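Local coordinates for Alpha/beta hydrolase (Novosphingobium aromaticivorans, PDB 3BWX), which probably acts as a hydrolase of the alpha/beta hydrolase family, on a substrate not yet known, and binds calcium ions in the crystal, at residues V100-S105 / A124-D129; V32-G37 / W56-P61; L231-E236 / E256-P261; R43-L48 / P267-P272. The protein carries 1 engineered substitution. All coordinates share one frame; numbering follows the deposited sequence. Where two conformers were deposited one is given.

How the contacts relate
Contacts 1, 2 and 3 each pair neighbouring parallel strands of one sheet through beta-alpha-beta units, whereas contact 4 joins the start of helix 46-52 to the loop before helix 272-282. Contacts 1 and 2 are buried, and Leu33 meets Val100 and Ile102 in backbone bonds between them. Contact 3 ends the sheet at strand 255-260, partly open to solvent, and adds charged side chains to its apolar packing. Leu127 and Asp129 link it to contact 1. Contact 4 has no direct hydrogen bond between its segments; it is bridged by water, packs Phe45 and two leucines together, and brings two carboxylates beside one arginine. Its Phe45 packs on contact 2, and Leu269 touches contacts 1 and 3.

Contact 1: residues V100-S105 / A124-D129; sequences VAIGTS and AAVLND
Ala101 and Gly103 exchange backbone hydrogen bonds with alternate residues of 124-128, holding strands 100-104 and 124-128 parallel, their axes 4.6 Å apart. Ala101 N donates to Ala124 O, and Ala101 O accepts from Val126 N. Two residues on, Gly103 N reaches Val126 O at 3.0 Å while Gly103 O takes Asn128 N at 2.8 Å. A longer bond of 3.2 Å from Ser105 N to Asn128 O carries the pairing past the end of the first strand.

Helix 106-117 connects the two strands, making a beta-alpha-beta unit in the middle of the alpha/beta hydrolase sheet. Ser105, with a positive phi of 58°, stands between strand and helix where Gly103, Ser105 and Gly107 are consistent with the GxSxG nucleophile elbow of alpha/beta hydrolases. Asp129 OD2 is hydrogen-bonded to His265.

Apolar contacts occupy both faces. Ile102 and Val126 lie side by side, CG1 to CG2 4.0 Å, and on the other face the methyls of Ala101 and Ala125 adjoin.

One polar side-chain bond continues the Ile102 face: Asn128 ND2 donates to Thr104 OG1 at 2.9 Å, the hydroxyl oxygen only 10° out of the amide plane. Set beside its own backbone N (chi1 -66°), OG1 faces ND2. ND2 also serves Pro267 O, so two acceptors fix the amide's rotation. With a valine at Thr104 the buried ND2 would probably lose one acceptor and the amide be freer to turn.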
loop_
_atom_site.group_PDB
_atom_site.type_symbol
_atom_site.label_atom_id
_atom_site.label_comp_id
_atom_site.label_asym_id
_atom_site.label_seq_id
_atom_site.Cartn_x
_atom_site.Cartn_y
_atom_site.Cartn_z
ATOM N N VAL A 100 -13.585 -3.459 -3.819
ATOM C CA VAL A 100 -13.041 -2.112 -3.605
ATOM C C VAL A 100 -11.547 -2.273 -3.428
ATOM O O VAL A 100 -11.083 -3.256 -2.808
ATOM C CB VAL A 100 -13.690 -1.451 -2.365
ATOM C CG1 VAL A 100 -12.991 -0.140 -2.010
ATOM C CG2 VAL A 100 -15.234 -1.312 -2.571
ATOM N N ALA A 101 -10.789 -1.373 -4.038
ATOM C CA ALA A 101 -9.337 -1.412 -3.951
ATOM C C ALA A 101 -8.851 -0.153 -3.252
ATOM O O ALA A 101 -9.197 0.975 -3.674
ATOM C CB ALA A 101 -8.721 -1.531 -5.368
ATOM N N ILE A 102 -8.038 -0.292 -2.200
ATOM C CA ILE A 102 -7.365 0.832 -1.515
ATOM C C ILE A 102 -5.871 0.590 -1.678
ATOM O O ILE A 102 -5.383 -0.337 -1.090
ATOM C CB ILE A 102 -7.743 0.931 -0.010
ATOM C CG1 ILE A 102 -9.248 1.119 0.158
ATOM C CG2 ILE A 102 -6.888 2.038 0.620
ATOM C CD1 ILE A 102 -9.726 1.293 1.617
ATOM N N GLY A 103 -5.153 1.406 -2.461
ATOM C CA GLY A 103 -3.758 1.146 -2.803
ATOM C C GLY A 103 -2.849 2.314 -2.465
ATOM O O GLY A 103 -3.104 3.464 -2.895
ATOM N N THR A 104 -1.831 2.029 -1.643
ATOM C CA THR A 104 -0.859 2.997 -1.257
ATOM C C THR A 104 0.387 2.877 -2.085
ATOM O O THR A 104 0.991 1.825 -2.115
ATOM C CB THR A 104 -0.547 2.886 0.214
ATOM O OG1 THR A 104 -1.725 3.250 0.947
ATOM C CG2 THR A 104 0.593 3.872 0.581
ATOM N N SER A 105 0.771 3.967 -2.754
ATOM C CA SER A 105 2.037 3.973 -3.488
ATOM C C SER A 105 2.068 2.849 -4.547
ATOM O O SER A 105 1.204 2.804 -5.419
ATOM C CB SER A 105 3.201 3.878 -2.486
ATOM O OG SER A 105 2.999 4.822 -1.453
ATOM N N ALA A 124 -15.208 0.427 -6.428
ATOM C CA ALA A 124 -14.714 1.766 -6.126
ATOM C C ALA A 124 -13.249 1.628 -5.756
ATOM O O ALA A 124 -12.770 0.497 -5.470
ATOM C CB ALA A 124 -15.542 2.403 -4.990
ATOM N N ALA A 125 -12.514 2.742 -5.707
ATOM C CA ALA A 125 -11.105 2.681 -5.411
ATOM C C ALA A 125 -10.622 3.960 -4.703
ATOM O O ALA A 125 -11.188 5.045 -4.818
ATOM C CB ALA A 125 -10.265 2.419 -6.653
ATOM N N VAL A 126 -9.514 3.778 -4.005
ATOM C CA VAL A 126 -8.785 4.820 -3.343
ATOM C C VAL A 126 -7.343 4.704 -3.756
ATOM O O VAL A 126 -6.777 3.633 -3.600
ATOM C CB VAL A 126 -8.877 4.672 -1.804
ATOM C CG1 VAL A 126 -8.026 5.795 -1.101
ATOM C CG2 VAL A 126 -10.327 4.683 -1.311
ATOM N N LEU A 127 -6.759 5.782 -4.275
ATOM C CA LEU A 127 -5.327 5.864 -4.585
ATOM C C LEU A 127 -4.729 6.739 -3.500
ATOM O O LEU A 127 -5.096 7.912 -3.359
ATOM C CB LEU A 127 -5.036 6.459 -5.963
ATOM C CG LEU A 127 -5.363 5.633 -7.213
ATOM C CD1 LEU A 127 -5.108 6.487 -8.474
ATOM C CD2 LEU A 127 -4.530 4.320 -7.232
ATOM N N ASN A 128 -3.837 6.175 -2.724
ATOM C CA ASN A 128 -3.221 6.910 -1.628
ATOM C C ASN A 128 -1.823 7.347 -2.010
ATOM O O ASN A 128 -0.855 6.573 -2.009
ATOM C CB ASN A 128 -3.204 6.100 -0.375
ATOM C CG ASN A 128 -2.580 6.827 0.784
ATOM O OD1 ASN A 128 -2.623 8.061 0.873
ATOM N ND2 ASN A 128 -2.044 6.066 1.710
ATOM N N ASP A 129 -1.752 8.617 -2.377
ATOM C CA ASP A 129 -0.497 9.348 -2.639
ATOM C C ASP A 129 0.327 8.742 -3.758
ATOM O O ASP A 129 1.552 8.564 -3.666
ATOM C CB ASP A 129 0.340 9.606 -1.370
ATOM C CG ASP A 129 1.204 10.865 -1.484
ATOM O OD1 ASP A 129 0.607 11.925 -1.586
ATOM O OD2 ASP A 129 2.446 10.780 -1.544
#

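Contact 2: residues V32-G37 / W56-P61; sequences VLCLPG and WRVLCP. With EDO (1,2-ethanediol), chain Q.
Val32 and Cys34 bond through their backbones to Arg57 and Leu59, drawing strands 32-35 and 58-61 together in parallel at 4.7 Å between axes that cross at -23°. Val32 N donates to Arg57 O, Val32 O accepts from Leu59 N, and Cys34 N donates to Leu59 O at 2.9 Å. Helix 46-52 connects the strands, so this is a beta-alpha-beta unit of the central sheet, with strand 17-23 beyond one strand and strand 99-104 beyond the other.

On one face Val32 CG2 rests obliquely against the indole of Trp56, 3.8 Å from CE3, and Val58 CG1 lies near Cys34 SG. The cysteine sulfurs, Cys34 SG and Cys60 SG, are 4.3 Å apart, too far for a disulfide.

The opposite face gathers leucines round Pro61. The Leu33 side chain crosses that of Pro61 at about a right angle, CD1 touching ring atoms CG and CD. Leu35 starts out pointing away, yet with CG beside the backbone N (chi1 -58°) its CD2 returns to 3.6 Å from Pro61 CG. Leu87 and Leu90 of helix 80-94 pack over this group.

Pro61 has no N-H, and its CD instead approaches Cys34 O at 3.2 Å. A water donates to both Cys34 O and Pro61 O, each at 2.9 Å, which implies that solvent takes over where proline ends the direct pairing and that these buried carbonyls remain satisfied.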
loop_
_atom_site.group_PDB
_atom_site.type_symbol
_atom_site.label_atom_id
_atom_site.label_comp_id
_atom_site.label_asym_id
_atom_site.label_seq_id
_atom_site.Cartn_x
_atom_site.Cartn_y
_atom_site.Cartn_z
ATOM N N VAL A 32 -13.190 -5.280 0.549
ATOM C CA VAL A 32 -12.213 -4.206 0.420
ATOM C C VAL A 32 -10.800 -4.814 0.413
ATOM O O VAL A 32 -10.405 -5.460 1.372
ATOM C CB VAL A 32 -12.329 -3.189 1.553
ATOM C CG1 VAL A 32 -11.290 -2.086 1.372
ATOM C CG2 VAL A 32 -13.744 -2.566 1.583
ATOM N N LEU A 33 -10.056 -4.624 -0.679
ATOM C CA LEU A 33 -8.697 -5.157 -0.805
ATOM C C LEU A 33 -7.687 -4.030 -0.590
ATOM O O LEU A 33 -7.746 -3.005 -1.291
ATOM C CB LEU A 33 -8.500 -5.740 -2.203
ATOM C CG LEU A 33 -7.175 -6.312 -2.689
ATOM C CD1 LEU A 33 -6.907 -7.629 -2.008
ATOM C CD2 LEU A 33 -7.183 -6.549 -4.215
ATOM N N CYS A 34 -6.829 -4.154 0.422
ATOM C CA CYS A 34 -5.885 -3.113 0.812
ATOM C C CYS A 34 -4.501 -3.520 0.368
ATOM O O CYS A 34 -3.998 -4.540 0.835
ATOM C CB CYS A 34 -5.921 -2.926 2.309
ATOM S SG CYS A 34 -7.500 -2.328 2.965
ATOM N N LEU A 35 -3.901 -2.735 -0.508
ATOM C CA LEU A 35 -2.660 -3.055 -1.128
ATOM C C LEU A 35 -1.559 -2.133 -0.616
ATOM O O LEU A 35 -1.636 -0.915 -0.794
ATOM C CB LEU A 35 -2.796 -2.998 -2.643
ATOM C CG LEU A 35 -3.869 -3.927 -3.223
ATOM C CD1 LEU A 35 -3.866 -3.714 -4.745
ATOM C CD2 LEU A 35 -3.665 -5.375 -2.768
ATOM N N PRO A 36 -0.543 -2.698 0.055
ATOM C CA PRO A 36 0.496 -1.866 0.652
ATOM C C PRO A 36 1.522 -1.323 -0.344
ATOM O O PRO A 36 1.585 -1.747 -1.487
ATOM C CB PRO A 36 1.235 -2.813 1.616
ATOM C CG PRO A 36 0.502 -4.073 1.610
ATOM C CD PRO A 36 -0.348 -4.128 0.384
ATOM N N GLY A 37 2.314 -0.389 0.164
ATOM C CA GLY A 37 3.435 0.162 -0.535
ATOM C C GLY A 37 4.611 -0.793 -0.640
ATOM O O GLY A 37 4.617 -1.901 -0.105
ATOM N N TRP A 56 -17.754 -3.959 6.358
ATOM C CA TRP A 56 -17.094 -4.489 5.182
ATOM C C TRP A 56 -16.202 -5.699 5.504
ATOM O O TRP A 56 -15.574 -5.783 6.578
ATOM C CB TRP A 56 -16.159 -3.414 4.573
ATOM C CG TRP A 56 -16.889 -2.184 4.144
ATOM C CD1 TRP A 56 -17.188 -1.143 4.931
ATOM C CD2 TRP A 56 -17.511 -1.918 2.867
ATOM N NE1 TRP A 56 -17.926 -0.211 4.250
ATOM C CE2 TRP A 56 -18.147 -0.669 2.978
ATOM C CE3 TRP A 56 -17.556 -2.592 1.615
ATOM C CZ2 TRP A 56 -18.821 -0.091 1.901
ATOM C CZ3 TRP A 56 -18.244 -1.991 0.547
ATOM C CH2 TRP A 56 -18.850 -0.774 0.714
ATOM N N ARG A 57 -16.170 -6.638 4.573
ATOM C CA ARG A 57 -15.106 -7.635 4.583
ATOM C C ARG A 57 -13.822 -6.946 4.136
ATOM O O ARG A 57 -13.851 -6.182 3.171
ATOM C CB ARG A 57 -15.374 -8.783 3.632
ATOM C CG ARG A 57 -16.635 -9.547 4.000
ATOM C CD ARG A 57 -16.940 -10.601 2.942
ATOM N NE ARG A 57 -17.534 -9.988 1.754
ATOM C CZ ARG A 57 -17.563 -10.534 0.546
ATOM N NH1 ARG A 57 -16.984 -11.707 0.307
ATOM N NH2 ARG A 57 -18.175 -9.904 -0.432
ATOM N N VAL A 58 -12.692 -7.266 4.742
ATOM C CA VAL A 58 -11.468 -6.570 4.387
ATOM C C VAL A 58 -10.361 -7.601 4.239
ATOM O O VAL A 58 -10.194 -8.459 5.124
ATOM C CB VAL A 58 -11.032 -5.523 5.450
ATOM C CG1 VAL A 58 -9.822 -4.698 4.941
ATOM C CG2 VAL A 58 -12.131 -4.550 5.894
ATOM N N LEU A 59 -9.661 -7.539 3.108
ATOM C CA LEU A 59 -8.512 -8.415 2.819
ATOM C C LEU A 59 -7.259 -7.538 2.748
ATOM O O LEU A 59 -7.218 -6.553 1.966
ATOM C CB LEU A 59 -8.657 -9.098 1.460
ATOM C CG LEU A 59 -9.566 -10.308 1.304
ATOM C CD1 LEU A 59 -10.937 -9.788 1.168
ATOM C CD2 LEU A 59 -9.155 -11.216 0.100
ATOM N N CYS A 60 -6.213 -7.936 3.490
ATOM C CA CYS A 60 -4.949 -7.190 3.574
ATOM C C CYS A 60 -3.816 -8.115 3.215
ATOM O O CYS A 60 -3.166 -8.695 4.091
ATOM C CB CYS A 60 -4.742 -6.609 4.945
ATOM S SG CYS A 60 -6.005 -5.443 5.451
ATOM N N PRO A 61 -3.568 -8.244 1.921
ATOM C CA PRO A 61 -2.478 -9.105 1.475
ATOM C C PRO A 61 -1.102 -8.486 1.595
ATOM O O PRO A 61 -0.966 -7.307 1.545
ATOM C CB PRO A 61 -2.800 -9.350 0.002
ATOM C CG PRO A 61 -3.460 -8.049 -0.397
ATOM C CD PRO A 61 -4.314 -7.702 0.785
HETATM C C1 EDO Q . 4.830 -4.541 -2.671
HETATM O O1 EDO Q . 4.415 -4.460 -1.289
HETATM C C2 EDO Q . 3.714 -3.928 -3.528
HETATM O O2 EDO Q . 3.607 -2.517 -3.286
HETATM O O HOH W 1 -2.358 -5.331 3.057
#

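Contact 3: residues L231-E236 / E256-P261; sequences LVLRGE and ELVTLP
Val232 and Arg234 carry most of the backbone bonding to 256-260. Val232 N donates to Glu256 O at 2.8 Å and Val232 O receives Val258 N; Arg234 repeats this with Val258 O and Leu260 N. Glu236 N adds a final bond of 3.0 Å to Leu260 O, just beyond the strand.

Apolar side chains pack on both faces. Leu233 lies alongside Val258, CD2 to CB 3.7 Å, and the same methyl touches Leu260 CD2, the two leucines crossing at a slant. Leu231 CD1 touches Val258 CG2. On the other face Leu257, its CG anti to the backbone N (chi1 175°), puts CD1 4.0 Å from Val232 CG1.

Helix 243-250 links the parallel strands 230-235 and 255-260 into the last beta-alpha-beta unit of the sheet. Strand 255-260 is one edge of the sheet, and helix 272-282 packs against the face of Leu231, Val258 and Leu260.

The polar side chains find their strongest partners outside the strand pair. Arg234, extended from CG to NE, hydrogen-bonds Leu241 O through NE. Its NH1 donates to a water at 2.9 Å that also bonds Thr259 OG1, and both terminal nitrogens make weak bonds to Glu236 O. Glu256 forms a salt bridge with Arg280, whereas Glu236 OE1 accepts from Arg262 N.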
loop_
_atom_site.group_PDB
_atom_site.type_symbol
_atom_site.label_atom_id
_atom_site.label_comp_id
_atom_site.label_asym_id
_atom_site.label_seq_id
_atom_site.Cartn_x
_atom_site.Cartn_y
_atom_site.Cartn_z
ATOM N N LEU A 231 -11.485 7.977 -5.189
ATOM C CA LEU A 231 -10.861 8.932 -4.292
ATOM C C LEU A 231 -9.357 8.882 -4.464
ATOM O O LEU A 231 -8.765 7.786 -4.485
ATOM C CB LEU A 231 -11.178 8.563 -2.842
ATOM C CG LEU A 231 -10.379 9.271 -1.700
ATOM C CD1 LEU A 231 -10.655 10.786 -1.653
ATOM C CD2 LEU A 231 -10.677 8.605 -0.316
ATOM N N VAL A 232 -8.769 10.078 -4.537
ATOM C CA VAL A 232 -7.330 10.269 -4.524
ATOM C C VAL A 232 -6.957 11.023 -3.249
ATOM O O VAL A 232 -7.456 12.133 -3.031
ATOM C CB VAL A 232 -6.831 11.018 -5.753
ATOM C CG1 VAL A 232 -5.298 11.126 -5.708
ATOM C CG2 VAL A 232 -7.246 10.335 -7.017
ATOM N N LEU A 233 -6.138 10.447 -2.399
ATOM C CA LEU A 233 -5.569 11.112 -1.244
ATOM C C LEU A 233 -4.158 11.577 -1.595
ATOM O O LEU A 233 -3.365 10.880 -2.220
ATOM C CB LEU A 233 -5.540 10.156 -0.006
ATOM C CG LEU A 233 -6.911 9.707 0.546
ATOM C CD1 LEU A 233 -6.823 8.493 1.458
ATOM C CD2 LEU A 233 -7.628 10.865 1.251
ATOM N N ARG A 234 -3.787 12.757 -1.154
ATOM C CA ARG A 234 -2.460 13.293 -1.391
ATOM C C ARG A 234 -1.948 13.922 -0.095
ATOM O O ARG A 234 -2.670 14.716 0.533
ATOM C CB ARG A 234 -2.487 14.381 -2.497
ATOM C CG ARG A 234 -1.123 14.923 -2.766
ATOM C CD ARG A 234 -1.077 16.038 -3.765
ATOM N NE ARG A 234 0.321 16.438 -3.768
ATOM C CZ ARG A 234 0.868 17.471 -3.129
ATOM N NH1 ARG A 234 0.126 18.418 -2.542
ATOM N NH2 ARG A 234 2.176 17.613 -3.132
ATOM N N GLY A 235 -0.697 13.638 0.271
ATOM C CA GLY A 235 -0.040 14.414 1.292
ATOM C C GLY A 235 0.346 15.790 0.767
ATOM O O GLY A 235 0.975 15.859 -0.284
ATOM N N GLU A 236 0.017 16.854 1.513
ATOM C CA GLU A 236 0.285 18.218 1.077
ATOM C C GLU A 236 1.730 18.412 0.599
ATOM O O GLU A 236 1.981 19.136 -0.380
ATOM C CB GLU A 236 0.015 19.159 2.225
ATOM C CG GLU A 236 0.187 20.636 1.849
ATOM C CD GLU A 236 -0.339 21.542 2.934
ATOM O OE1 GLU A 236 0.103 21.358 4.086
ATOM O OE2 GLU A 236 -1.173 22.410 2.614
ATOM N N GLU A 256 -12.779 12.401 -6.596
ATOM C CA GLU A 256 -12.612 13.317 -5.477
ATOM C C GLU A 256 -11.150 13.326 -5.029
ATOM O O GLU A 256 -10.566 12.222 -4.903
ATOM C CB GLU A 256 -13.520 12.929 -4.308
ATOM C CG GLU A 256 -13.313 13.796 -3.089
ATOM C CD GLU A 256 -14.492 13.752 -2.111
ATOM O OE1 GLU A 256 -15.523 14.374 -2.401
ATOM O OE2 GLU A 256 -14.382 13.113 -1.047
ATOM N N LEU A 257 -10.575 14.520 -4.839
ATOM C CA LEU A 257 -9.219 14.673 -4.294
ATOM C C LEU A 257 -9.321 15.229 -2.889
ATOM O O LEU A 257 -10.016 16.273 -2.670
ATOM C CB LEU A 257 -8.428 15.675 -5.154
ATOM C CG LEU A 257 -7.028 16.049 -4.687
ATOM C CD1 LEU A 257 -6.041 14.873 -4.558
ATOM C CD2 LEU A 257 -6.479 17.153 -5.658
ATOM N N VAL A 258 -8.602 14.604 -1.964
ATOM C CA VAL A 258 -8.430 15.105 -0.581
ATOM C C VAL A 258 -6.957 15.276 -0.296
ATOM O O VAL A 258 -6.178 14.332 -0.438
ATOM C CB VAL A 258 -9.126 14.177 0.430
ATOM C CG1 VAL A 258 -8.782 14.603 1.873
ATOM C CG2 VAL A 258 -10.639 14.097 0.135
ATOM N N THR A 259 -6.563 16.478 0.090
ATOM C CA THR A 259 -5.187 16.732 0.466
ATOM C C THR A 259 -5.095 16.811 1.985
ATOM O O THR A 259 -5.851 17.545 2.609
ATOM C CB THR A 259 -4.674 18.031 -0.158
ATOM O OG1 THR A 259 -4.705 17.906 -1.600
ATOM C CG2 THR A 259 -3.242 18.352 0.346
ATOM N N LEU A 260 -4.161 16.048 2.560
ATOM C CA LEU A 260 -3.916 15.963 4.007
ATOM C C LEU A 260 -2.891 17.008 4.388
ATOM O O LEU A 260 -1.763 16.990 3.905
ATOM C CB LEU A 260 -3.460 14.561 4.431
ATOM C CG LEU A 260 -4.447 13.401 4.522
ATOM C CD1 LEU A 260 -5.670 13.770 5.463
ATOM C CD2 LEU A 260 -4.872 12.933 3.158
ATOM N N PRO A 261 -3.291 17.968 5.230
ATOM C CA PRO A 261 -2.318 19.028 5.610
ATOM C C PRO A 261 -1.073 18.550 6.346
ATOM O O PRO A 261 -1.154 17.630 7.185
ATOM C CB PRO A 261 -3.142 19.942 6.531
ATOM C CG PRO A 261 -4.564 19.652 6.169
ATOM C CD PRO A 261 -4.626 18.194 5.792
HETATM O O HOH W 2 -2.682 19.000 -3.160
#

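Contact 4: residues R43-L48 / P267-P272; sequences RDFEDL and PTLDEP. With EDO (1,2-ethanediol), chain G; EDO (1,2-ethanediol), chain F; EDO (1,2-ethanediol), chain H.
Leu269 CD1 sits at the edge of the Phe45 ring, near its plane and 3.9 Å from CE1. The same methyl meets Leu48 CD2, the two leucines crossing at a slant. Phe45 sets out from the backbone away from the loop, but with CG beside its own N (chi1 -60°) the ring edge returns to Leu269.

Beside this apolar group the carboxylates of Asp47 and Asp270 approach each other, OD2 to OD2 3.9 Å. Arg184 of helix 175-185 makes salt bridges with both, which would offset their mutual repulsion. Two ethanediol molecules, probably from the crystallisation liquor, donate to Asp47 OD2 and Asp270 OD2 respectively. No hydrogen bond joins the segments directly; instead a water donates to Asp44 O and to Asp270 OD1 (2.8 Å) and accepts from Leu48 N, tying 44-48 to the loop.

The loop is braced from within. Thr268 OG1, placed between backbone N and carbonyl carbon (chi1 64°), accepts from Asp270 N at 3.1 Å in an ST turn, while Thr268 N donates to the syn lone pair of Glu271 OE2 at 2.9 Å. Replacing Thr268 by a valine would probably leave Asp270 N without this acceptor and let the turn open.

Glu271 occupies the N-cap position of helix 272-282, and the facing segment leads into helix 46-52. Leu269 also rests on Leu233 and Asn128 of strands 230-235 and 122-128, while Phe45 packs against Cys34 and Pro36, so the contact lies over the C-terminal ends of the central strands.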
loop_
_atom_site.group_PDB
_atom_site.type_symbol
_atom_site.label_atom_id
_atom_site.label_comp_id
_atom_site.label_asym_id
_atom_site.label_seq_id
_atom_site.Cartn_x
_atom_site.Cartn_y
_atom_site.Cartn_z
ATOM N N ARG A 43 0.189 -4.740 8.161
ATOM C CA ARG A 43 0.084 -3.883 9.355
ATOM C C ARG A 43 -0.131 -2.407 9.057
ATOM O O ARG A 43 -0.625 -1.679 9.894
ATOM C CB ARG A 43 1.251 -4.073 10.337
ATOM C CG ARG A 43 1.355 -5.490 10.773
ATOM C CD ARG A 43 2.312 -5.721 11.941
ATOM N NE ARG A 43 3.696 -5.290 11.759
ATOM C CZ ARG A 43 4.624 -5.921 11.035
ATOM N NH1 ARG A 43 4.327 -6.963 10.300
ATOM N NH2 ARG A 43 5.842 -5.413 11.006
ATOM N N ASP A 44 0.186 -1.974 7.838
ATOM C CA ASP A 44 -0.099 -0.566 7.458
ATOM C C ASP A 44 -1.574 -0.280 7.517
ATOM O O ASP A 44 -1.974 0.880 7.729
ATOM C CB ASP A 44 0.446 -0.207 6.080
ATOM C CG ASP A 44 1.889 0.330 6.124
ATOM O OD1 ASP A 44 2.567 0.319 7.188
ATOM O OD2 ASP A 44 2.344 0.792 5.081
ATOM N N PHE A 45 -2.385 -1.340 7.410
ATOM C CA PHE A 45 -3.847 -1.238 7.467
ATOM C C PHE A 45 -4.479 -1.688 8.772
ATOM O O PHE A 45 -5.704 -1.858 8.876
ATOM C CB PHE A 45 -4.416 -2.036 6.287
ATOM C CG PHE A 45 -3.955 -1.527 4.954
ATOM C CD1 PHE A 45 -4.452 -0.316 4.438
ATOM C CD2 PHE A 45 -2.987 -2.218 4.243
ATOM C CE1 PHE A 45 -3.995 0.170 3.215
ATOM C CE2 PHE A 45 -2.536 -1.707 3.028
ATOM C CZ PHE A 45 -3.028 -0.547 2.527
ATOM N N GLU A 46 -3.672 -1.887 9.812
ATOM C CA GLU A 46 -4.174 -2.564 11.008
ATOM C C GLU A 46 -5.291 -1.766 11.703
ATOM O O GLU A 46 -6.136 -2.365 12.370
ATOM C CB GLU A 46 -3.034 -2.833 12.004
ATOM C CG GLU A 46 -2.337 -1.590 12.569
ATOM C CD GLU A 46 -1.084 -1.820 13.432
ATOM O OE1 GLU A 46 -0.646 -2.991 13.519
ATOM O OE2 GLU A 46 -0.533 -0.809 13.973
ATOM N N ASP A 47 -5.220 -0.429 11.662
ATOM C CA ASP A 47 -6.287 0.415 12.255
ATOM C C ASP A 47 -7.445 0.682 11.267
ATOM O O ASP A 47 -8.619 0.596 11.643
ATOM C CB ASP A 47 -5.719 1.753 12.831
ATOM C CG ASP A 47 -4.876 1.553 14.082
ATOM O OD1 ASP A 47 -4.759 0.405 14.547
ATOM O OD2 ASP A 47 -4.335 2.560 14.597
ATOM N N LEU A 48 -7.113 0.957 10.000
ATOM C CA LEU A 48 -8.180 1.193 9.009
ATOM C C LEU A 48 -9.076 -0.034 8.884
ATOM O O LEU A 48 -10.272 0.067 8.814
ATOM C CB LEU A 48 -7.573 1.517 7.650
ATOM C CG LEU A 48 -8.586 1.781 6.544
ATOM C CD1 LEU A 48 -9.417 2.992 6.878
ATOM C CD2 LEU A 48 -7.863 1.919 5.204
ATOM N N PRO A 267 -0.077 9.637 3.418
ATOM C CA PRO A 267 -1.057 9.540 4.499
ATOM C C PRO A 267 -1.114 8.114 5.053
ATOM O O PRO A 267 -0.978 7.137 4.313
ATOM C CB PRO A 267 -2.367 9.935 3.830
ATOM C CG PRO A 267 -1.913 10.897 2.745
ATOM C CD PRO A 267 -0.676 10.260 2.225
ATOM N N THR A 268 -1.255 7.976 6.383
ATOM C CA THR A 268 -1.297 6.685 7.020
ATOM C C THR A 268 -2.693 6.021 6.843
ATOM O O THR A 268 -2.832 4.803 7.071
ATOM C CB THR A 268 -1.017 6.785 8.524
ATOM O OG1 THR A 268 -2.043 7.552 9.153
ATOM C CG2 THR A 268 0.383 7.378 8.802
ATOM N N LEU A 269 -3.700 6.860 6.486
ATOM C CA LEU A 269 -5.132 6.546 6.435
ATOM C C LEU A 269 -5.768 6.478 7.826
ATOM O O LEU A 269 -6.949 6.103 7.966
ATOM C CB LEU A 269 -5.372 5.239 5.627
ATOM C CG LEU A 269 -4.725 5.209 4.244
ATOM C CD1 LEU A 269 -5.020 3.916 3.519
ATOM C CD2 LEU A 269 -5.121 6.401 3.383
ATOM N N ASP A 270 -4.986 6.806 8.856
ATOM C CA ASP A 270 -5.514 6.969 10.236
ATOM C C ASP A 270 -5.881 8.423 10.593
ATOM O O ASP A 270 -6.440 8.689 11.656
ATOM C CB ASP A 270 -4.542 6.422 11.276
ATOM C CG ASP A 270 -4.183 4.964 11.057
ATOM O OD1 ASP A 270 -4.960 4.162 10.460
ATOM O OD2 ASP A 270 -3.082 4.630 11.493
ATOM N N GLU A 271 -5.522 9.360 9.721
ATOM C CA GLU A 271 -5.969 10.746 9.870
ATOM C C GLU A 271 -7.494 10.857 9.792
ATOM O O GLU A 271 -8.119 10.209 8.937
ATOM C CB GLU A 271 -5.406 11.636 8.749
ATOM C CG GLU A 271 -3.889 11.605 8.567
ATOM C CD GLU A 271 -3.329 10.428 7.778
ATOM O OE1 GLU A 271 -4.078 9.719 7.067
ATOM O OE2 GLU A 271 -2.083 10.266 7.867
ATOM N N PRO A 272 -8.104 11.653 10.681
ATOM C CA PRO A 272 -9.556 11.790 10.584
ATOM C C PRO A 272 -10.096 12.138 9.203
ATOM O O PRO A 272 -11.120 11.572 8.755
ATOM C CB PRO A 272 -9.871 12.909 11.561
ATOM C CG PRO A 272 -8.775 12.763 12.602
ATOM C CD PRO A 272 -7.558 12.424 11.814
HETATM C C1 EDO G . -4.611 5.864 14.835
HETATM O O1 EDO G . -5.426 4.882 14.195
HETATM C C2 EDO G . -5.494 7.014 15.254
HETATM O O2 EDO G . -6.408 6.559 16.260
HETATM C C1 EDO F . -1.635 10.151 12.259
HETATM O O1 EDO F . -1.706 9.181 11.209
HETATM C C2 EDO F . -3.016 10.652 12.553
HETATM O O2 EDO F . -3.615 9.651 13.376
HETATM C C1 EDO H . 0.073 6.086 12.319
HETATM O O1 EDO H . -1.198 5.740 12.917
HETATM C C2 EDO H . 0.980 6.829 13.304
HETATM O O2 EDO H . 0.353 8.086 13.605
HETATM O O HOH W 3 -4.227 1.566 9.625
HETATM O O HOH W 4 -2.905 2.492 5.560
HETATM O O HOH W 5 -0.666 3.292 7.502
#